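Local coordinates for pentalenene synthase (Streptomyces chartreusis NRRL 3882, PDB 6Q4S), which probably catalyses the magnesium-dependent cyclisation of farnesyl diphosphate to the bicyclic sesquiterpene alcohol 7-epi-alpha-eudesmol, at residues L19-A22 against R23-L27; G249-W252 against Q253-T256; D268-L271 against E272-R276. All blocks are in the same frame, centred on the assembly; numbering follows the deposited sequence.

Contact 1. Residues L19-A22 against R23-L27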
loop_
_atom_site.group_PDB
_atom_site.type_symbol
_atom_site.label_atom_id
_atom_site.label_comp_id
_atom_site.label_asym_id
_atom_site.label_seq_id
_atom_site.Cartn_x
_atom_site.Cartn_y
_atom_site.Cartn_z
ATOM N N LEU A 19 12.290 20.695 -20.446
ATOM C CA LEU A 19 12.433 19.475 -21.233
ATOM C C LEU A 19 13.840 19.182 -21.648
ATOM O O LEU A 19 14.360 18.068 -21.408
ATOM C CB LEU A 19 11.481 19.539 -22.446
ATOM C CG LEU A 19 11.635 18.465 -23.497
ATOM C CD1 LEU A 19 11.437 17.060 -22.913
ATOM C CD2 LEU A 19 10.629 18.794 -24.616
ATOM N N GLU A 20 14.517 20.135 -22.314
ATOM C CA GLU A 20 15.880 19.823 -22.810
ATOM C C GLU A 20 16.914 19.708 -21.687
ATOM O O GLU A 20 17.774 18.822 -21.720
ATOM C CB GLU A 20 16.358 20.788 -23.958
ATOM C CG GLU A 20 15.525 20.721 -25.248
ATOM C CD GLU A 20 15.353 19.292 -25.859
ATOM O OE1 GLU A 20 16.251 18.421 -25.733
ATOM O OE2 GLU A 20 14.299 18.997 -26.492
ATOM N N TYR A 21 16.806 20.562 -20.677
ATOM C CA TYR A 21 17.751 20.503 -19.526
ATOM C C TYR A 21 17.691 19.071 -18.871
ATOM O O TYR A 21 18.709 18.385 -18.684
ATOM C CB TYR A 21 17.331 21.581 -18.490
ATOM C CG TYR A 21 18.021 21.428 -17.171
ATOM C CD1 TYR A 21 19.307 21.930 -16.975
ATOM C CD2 TYR A 21 17.420 20.708 -16.129
ATOM C CE1 TYR A 21 19.946 21.782 -15.748
ATOM C CE2 TYR A 21 18.071 20.528 -14.914
ATOM C CZ TYR A 21 19.347 21.061 -14.742
ATOM O OH TYR A 21 19.972 20.887 -13.535
ATOM N N ALA A 22 16.476 18.645 -18.582
ATOM C CA ALA A 22 16.242 17.346 -17.871
ATOM C C ALA A 22 16.430 16.126 -18.716
ATOM O O ALA A 22 17.033 15.114 -18.261
ATOM C CB ALA A 22 14.896 17.379 -17.228
ATOM N N ARG A 23 16.013 16.186 -19.985
ATOM C CA ARG A 23 16.301 15.109 -20.955
ATOM C C ARG A 23 17.760 14.751 -20.948
ATOM O O ARG A 23 18.129 13.594 -20.927
ATOM C CB ARG A 23 15.883 15.498 -22.413
ATOM C CG ARG A 23 15.900 14.375 -23.421
ATOM C CD ARG A 23 16.185 14.811 -24.858
ATOM N NE ARG A 23 15.193 15.761 -25.314
ATOM C CZ ARG A 23 13.981 15.411 -25.741
ATOM N NH1 ARG A 23 13.589 14.143 -25.716
ATOM N NH2 ARG A 23 13.137 16.333 -26.150
ATOM N N ALA A 24 18.619 15.757 -21.031
ATOM C CA ALA A 24 20.037 15.500 -21.100
ATOM C C ALA A 24 20.564 14.761 -19.858
ATOM O O ALA A 24 21.285 13.808 -19.980
ATOM C CB ALA A 24 20.811 16.834 -21.308
ATOM N N ARG A 25 20.186 15.197 -18.687
ATOM C CA ARG A 25 20.579 14.474 -17.456
ATOM C C ARG A 25 19.979 13.058 -17.375
ATOM O O ARG A 25 20.617 12.092 -16.892
ATOM C CB ARG A 25 20.150 15.293 -16.253
ATOM C CG ARG A 25 20.939 16.586 -16.126
ATOM C CD ARG A 25 20.510 17.376 -14.920
ATOM N NE ARG A 25 21.641 18.022 -14.259
ATOM C CZ ARG A 25 22.299 19.098 -14.718
ATOM N NH1 ARG A 25 21.957 19.687 -15.873
ATOM N NH2 ARG A 25 23.325 19.593 -14.013
ATOM N N HIS A 26 18.724 12.974 -17.805
ATOM C CA HIS A 26 17.932 11.711 -17.769
ATOM C C HIS A 26 18.579 10.702 -18.665
ATOM O O HIS A 26 18.773 9.545 -18.284
ATOM C CB HIS A 26 16.439 11.919 -18.185
ATOM C CG HIS A 26 15.752 10.637 -18.480
ATOM N ND1 HIS A 26 15.555 9.692 -17.500
ATOM C CD2 HIS A 26 15.332 10.083 -19.643
ATOM C CE1 HIS A 26 15.025 8.616 -18.043
ATOM N NE2 HIS A 26 14.867 8.832 -19.337
ATOM N N LEU A 27 18.966 11.106 -19.882
ATOM C CA LEU A 27 19.648 10.170 -20.771
ATOM C C LEU A 27 20.984 9.619 -20.297
ATOM O O LEU A 27 21.320 8.456 -20.612
ATOM C CB LEU A 27 19.817 10.705 -22.201
ATOM C CG LEU A 27 18.510 10.997 -22.921
ATOM C CD1 LEU A 27 18.832 11.790 -24.207
ATOM C CD2 LEU A 27 17.773 9.701 -23.188
HETATM O O HOH W 1 21.097 19.467 -18.220
#

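Contact 2. Residues G249-W252 against Q253-T256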
loop_
_atom_site.group_PDB
_atom_site.type_symbol
_atom_site.label_atom_id
_atom_site.label_comp_id
_atom_site.label_asym_id
_atom_site.label_seq_id
_atom_site.Cartn_x
_atom_site.Cartn_y
_atom_site.Cartn_z
ATOM N N GLY A 249 -19.019 -8.733 -33.251
ATOM C CA GLY A 249 -18.838 -9.372 -34.555
ATOM C C GLY A 249 -19.063 -8.329 -35.647
ATOM O O GLY A 249 -19.824 -8.548 -36.592
ATOM N N CYS A 250 -18.441 -7.166 -35.473
ATOM C CA CYS A 250 -18.712 -6.009 -36.332
ATOM C C CYS A 250 -17.469 -5.836 -37.194
ATOM O O CYS A 250 -16.563 -6.683 -37.160
ATOM C CB CYS A 250 -19.076 -4.801 -35.496
ATOM S SG CYS A 250 -17.730 -4.248 -34.402
ATOM N N SER A 251 -17.452 -4.795 -38.055
ATOM C CA SER A 251 -16.272 -4.564 -38.914
ATOM C C SER A 251 -15.142 -3.939 -38.086
ATOM O O SER A 251 -15.439 -3.352 -37.090
ATOM C CB SER A 251 -16.625 -3.609 -40.047
ATOM O OG SER A 251 -17.409 -2.474 -39.628
ATOM N N TRP A 252 -13.893 -4.031 -38.518
ATOM C CA TRP A 252 -12.814 -3.311 -37.895
ATOM C C TRP A 252 -13.132 -1.830 -37.726
ATOM O O TRP A 252 -12.894 -1.280 -36.665
ATOM C CB TRP A 252 -11.507 -3.476 -38.661
ATOM C CG TRP A 252 -10.802 -4.729 -38.397
ATOM C CD1 TRP A 252 -10.459 -5.667 -39.301
ATOM C CD2 TRP A 252 -10.335 -5.217 -37.106
ATOM N NE1 TRP A 252 -9.787 -6.707 -38.679
ATOM C CE2 TRP A 252 -9.692 -6.451 -37.334
ATOM C CE3 TRP A 252 -10.387 -4.714 -35.793
ATOM C CZ2 TRP A 252 -9.106 -7.214 -36.296
ATOM C CZ3 TRP A 252 -9.794 -5.475 -34.748
ATOM C CH2 TRP A 252 -9.166 -6.711 -35.014
ATOM N N GLN A 253 -13.740 -1.213 -38.743
ATOM C CA GLN A 253 -14.158 0.185 -38.649
ATOM C C GLN A 253 -15.325 0.444 -37.702
ATOM O O GLN A 253 -15.327 1.465 -37.044
ATOM C CB GLN A 253 -14.497 0.759 -40.064
ATOM C CG GLN A 253 -14.774 2.270 -40.140
ATOM C CD GLN A 253 -13.645 3.113 -39.529
ATOM O OE1 GLN A 253 -12.460 2.937 -39.865
ATOM N NE2 GLN A 253 -14.008 3.999 -38.574
ATOM N N GLN A 254 -16.346 -0.411 -37.646
ATOM C CA GLN A 254 -17.403 -0.207 -36.656
ATOM C C GLN A 254 -16.871 -0.355 -35.189
ATOM O O GLN A 254 -17.450 0.233 -34.293
ATOM C CB GLN A 254 -18.551 -1.173 -36.829
ATOM C CG GLN A 254 -19.420 -0.939 -38.062
ATOM C CD GLN A 254 -20.331 -2.147 -38.319
ATOM O OE1 GLN A 254 -19.862 -3.268 -38.521
ATOM N NE2 GLN A 254 -21.623 -1.922 -38.251
ATOM N N ALA A 255 -15.843 -1.198 -35.020
ATOM C CA ALA A 255 -15.190 -1.458 -33.718
ATOM C C ALA A 255 -14.360 -0.199 -33.291
ATOM O O ALA A 255 -14.435 0.245 -32.138
ATOM C CB ALA A 255 -14.297 -2.693 -33.801
ATOM N N THR A 256 -13.635 0.379 -34.253
ATOM C CA THR A 256 -12.995 1.703 -34.080
ATOM C C THR A 256 -13.990 2.789 -33.704
ATOM O O THR A 256 -13.794 3.491 -32.707
ATOM C CB THR A 256 -12.130 2.016 -35.312
ATOM O OG1 THR A 256 -11.157 0.973 -35.447
ATOM C CG2 THR A 256 -11.409 3.363 -35.171
#

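Contact 3. Residues D268-L271 against E272-R276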
loop_
_atom_site.group_PDB
_atom_site.type_symbol
_atom_site.label_atom_id
_atom_site.label_comp_id
_atom_site.label_asym_id
_atom_site.label_seq_id
_atom_site.Cartn_x
_atom_site.Cartn_y
_atom_site.Cartn_z
ATOM N N ASP A 268 -16.896 12.636 -21.307
ATOM C CA ASP A 268 -18.032 13.475 -20.931
ATOM C C ASP A 268 -18.519 13.272 -19.531
ATOM O O ASP A 268 -18.994 14.237 -18.937
ATOM C CB ASP A 268 -19.262 13.289 -21.845
ATOM C CG ASP A 268 -18.991 13.643 -23.295
ATOM O OD1 ASP A 268 -18.079 14.459 -23.608
ATOM O OD2 ASP A 268 -19.704 13.043 -24.132
ATOM N N GLU A 269 -18.478 12.053 -19.002
ATOM C CA GLU A 269 -18.846 11.871 -17.617
ATOM C C GLU A 269 -17.760 12.572 -16.694
ATOM O O GLU A 269 -18.115 13.161 -15.672
ATOM C CB GLU A 269 -19.018 10.402 -17.238
ATOM C CG GLU A 269 -19.547 10.237 -15.797
ATOM C CD GLU A 269 -19.555 8.802 -15.239
ATOM O OE1 GLU A 269 -19.377 7.826 -15.995
ATOM O OE2 GLU A 269 -19.734 8.632 -13.999
ATOM N N TYR A 270 -16.492 12.430 -17.058
ATOM C CA TYR A 270 -15.366 13.130 -16.397
ATOM C C TYR A 270 -15.628 14.650 -16.351
ATOM O O TYR A 270 -15.605 15.280 -15.251
ATOM C CB TYR A 270 -13.962 12.832 -17.042
ATOM C CG TYR A 270 -12.894 13.742 -16.422
ATOM C CD1 TYR A 270 -12.370 13.472 -15.138
ATOM C CD2 TYR A 270 -12.515 14.903 -17.049
ATOM C CE1 TYR A 270 -11.457 14.324 -14.544
ATOM C CE2 TYR A 270 -11.621 15.786 -16.461
ATOM C CZ TYR A 270 -11.093 15.510 -15.205
ATOM O OH TYR A 270 -10.195 16.402 -14.631
ATOM N N LEU A 271 -15.946 15.229 -17.516
ATOM C CA LEU A 271 -16.282 16.647 -17.581
ATOM C C LEU A 271 -17.487 17.064 -16.726
ATOM O O LEU A 271 -17.449 18.151 -16.123
ATOM C CB LEU A 271 -16.442 17.088 -19.020
ATOM C CG LEU A 271 -15.179 16.959 -19.852
ATOM C CD1 LEU A 271 -15.462 17.252 -21.327
ATOM C CD2 LEU A 271 -14.043 17.852 -19.324
ATOM N N GLU A 272 -18.518 16.220 -16.628
ATOM C CA GLU A 272 -19.671 16.489 -15.713
ATOM C C GLU A 272 -19.240 16.506 -14.240
ATOM O O GLU A 272 -19.751 17.298 -13.425
ATOM C CB GLU A 272 -20.799 15.451 -15.840
ATOM C CG GLU A 272 -21.628 15.483 -17.133
ATOM C CD GLU A 272 -22.403 14.172 -17.470
ATOM O OE1 GLU A 272 -22.525 13.228 -16.633
ATOM O OE2 GLU A 272 -22.908 14.077 -18.623
ATOM N N LEU A 273 -18.354 15.594 -13.862
ATOM C CA LEU A 273 -17.912 15.553 -12.448
ATOM C C LEU A 273 -17.000 16.757 -12.194
ATOM O O LEU A 273 -17.059 17.389 -11.138
ATOM C CB LEU A 273 -17.263 14.212 -12.111
ATOM C CG LEU A 273 -18.219 13.045 -12.117
ATOM C CD1 LEU A 273 -17.477 11.729 -12.072
ATOM C CD2 LEU A 273 -19.144 13.145 -10.945
ATOM N N GLN A 274 -16.178 17.114 -13.153
ATOM C CA GLN A 274 -15.414 18.353 -13.026
ATOM C C GLN A 274 -16.263 19.587 -12.633
ATOM O O GLN A 274 -15.869 20.376 -11.779
ATOM C CB GLN A 274 -14.668 18.674 -14.291
ATOM C CG GLN A 274 -13.186 18.594 -14.204
ATOM C CD GLN A 274 -12.483 19.111 -15.426
ATOM O OE1 GLN A 274 -13.048 19.885 -16.250
ATOM N NE2 GLN A 274 -11.209 18.781 -15.521
ATOM N N GLU A 275 -17.424 19.757 -13.255
ATOM C CA GLU A 275 -18.306 20.899 -12.919
ATOM C C GLU A 275 -18.921 20.752 -11.520
ATOM O O GLU A 275 -19.377 21.732 -10.922
ATOM C CB GLU A 275 -19.376 21.098 -14.029
ATOM C CG GLU A 275 -18.786 21.737 -15.299
ATOM C CD GLU A 275 -19.384 21.232 -16.633
ATOM O OE1 GLU A 275 -20.633 21.150 -16.778
ATOM O OE2 GLU A 275 -18.595 20.933 -17.571
ATOM N N ARG A 276 -18.922 19.544 -10.976
ATOM C CA ARG A 276 -19.443 19.331 -9.618
ATOM C C ARG A 276 -18.430 19.582 -8.462
ATOM O O ARG A 276 -18.800 19.562 -7.295
ATOM C CB ARG A 276 -20.010 17.922 -9.543
ATOM C CG ARG A 276 -21.398 17.880 -8.954
ATOM C CD ARG A 276 -21.848 16.443 -8.785
ATOM N NE ARG A 276 -22.185 15.862 -10.077
ATOM C CZ ARG A 276 -22.424 14.564 -10.289
ATOM N NH1 ARG A 276 -22.330 13.672 -9.290
ATOM N NH2 ARG A 276 -22.738 14.148 -11.524
HETATM O O HOH W 2 -16.109 20.147 -16.875
#

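Contact 1. Residues L19-A22 against R23-L27
H26 N donates to A22 O over 2.8 Å with an N-H...O angle of 156°. It is one of the i to i+4 bonds of helix 19-32. The main side-chain pair is E20 with R23, three residues apart. R23 grips the carboxylate side-on with two nitrogens: NE bonds E20 OE1 and NH2 bonds E20 OE2, each at 2.9 Å. Both oxygens lie close to the guanidinium plane, but the nitrogens sit well out of the carboxylate plane, on the syn sides. R23 CG is anti to the backbone N (chi1 -169°), and a bend at chi3 brings the NE/NH2 edge of the guanidinium to E20. L19 covers one guanidinium face, its CD1 3.7 Å from R23 NH2. R23 NH1 has a second acid, D49, in another salt bridge. Round the helix, R25 lies against Y21. Y21 OH sits 3.1 Å above the centre of the R25 guanidinium plane, and the phenol ring and guanidinium planes are 21° apart. The helix rests on three others: L19 and R23 pack on helix 50-57, H26 bonds Y45 of helix 39-47, and Y21, A22 and H26 face helix 63-79.

Contact 2. Residues G249-W252 against Q253-T256
S251 N meets the flat amide of Q254 in the plane of its carbonyl, on a lone pair of OE1. The bond is 2.9 Å long and nearly straight, at 167°. S251 OG comes to the same oxygen from out of that plane, at a steep C=O...O angle of 98°, and donates over 2.8 Å. The other flat group, the W252 indole, has its partners in other parts of the chain. It forms a cation-pi pair with R245, and its ring meets that of F228 with the planes inclined.

S251 is the N-cap of helix 252-284. Its OG, held between the backbone N and the carbonyl carbon (chi1 44°), also accepts from Q254 N at 3.1 Å. Backbone and side chain are thus exchanged both ways, and S251 and Q254 form a capping box. Without the hydroxyl, as with an alanine here, Q254 N would probably lose its capping acceptor and the Q254 amide would keep only the S251 N-H, freer to turn. The first helical bond follows, A255 N to S251 O at 3.0 Å. W252 O takes two donors, T256 N at 3.0 Å and T256 OG1 at 3.1 Å, from opposite faces of its carbonyl plane. C250 SG packs on A255 CB at 3.8 Å and brings the loop residue against the helix. A255 itself touches R245 of helix 240-248. Q253 sends its amide on along the helix to D257.

The chemistry is that of a helix start. N-H groups of the first turn have no carbonyl of an earlier turn to bond, and the serine oxygen gives one of them, Q254 N, an acceptor. The two side chains of the box are themselves uncharged.

Contact 3. Residues D268-L271 against E272-R276
L273 and Y270 lie on the packed side of helix 252-284, one of the long helices of the all-alpha terpene synthase fold. Four backbone bonds join D268-L271 to E272-R276 in the alpha-helical i to i+4 pattern. The shortest runs from Q274 N to Y270 O, at 2.8 Å and 167°.

The tight part centres on Y270. Its ring is crossed obliquely by the Q274 side chain, with ring and amide planes 66° apart. Q274 CG comes within 3.7 Å of Y270 OH. The Y270 side chain also touches M211 of helix 206-228, V298, I301 and Q302 of helix 288-313, and F11 of a loop. L273 packs on R210 and M211, its CG 3.6 Å from E269 O. E269 reaches the same R210 in a salt bridge. L271 touches P10 and F11.

The other side is looser and richly acidic. E272 is exposed. Its CG, beside the backbone N (chi1 -71°), lies 3.4 Å from D268 O. Its carboxylate has acidic neighbours: E272 OE1 is 6.0 Å from E269 OE2, and E272 OE2 is 6.5 Å from D268 OD2. Any repulsion is probably mild, and R210 is likely to offset the charge of E269. E275 is exposed as well. The last of the four backbone bonds, E275 N to L271 O, is the longest at 3.3 Å.

In the fold
The three contacts are separate local pieces of one all-helical chain. Contacts 2 and 3 share helix 252-284: contact 2 caps its start and contact 3 lies further along, with centres about 29 Å apart and nearest atoms about 14 Å apart. Contact 1 is remote from both, its centre about 42 Å from that of contact 2 and about 35 Å from that of contact 3. Contact 2 comes nearest to the probable magnesium site: the W252 side chain is about 9 Å from that of E231. Contact 3 packs on helix 206-228, which carries the likely metal ligands N223 and S227. Contact 1 packs on helix 63-79, which leads to D80 of the DDXXD motif.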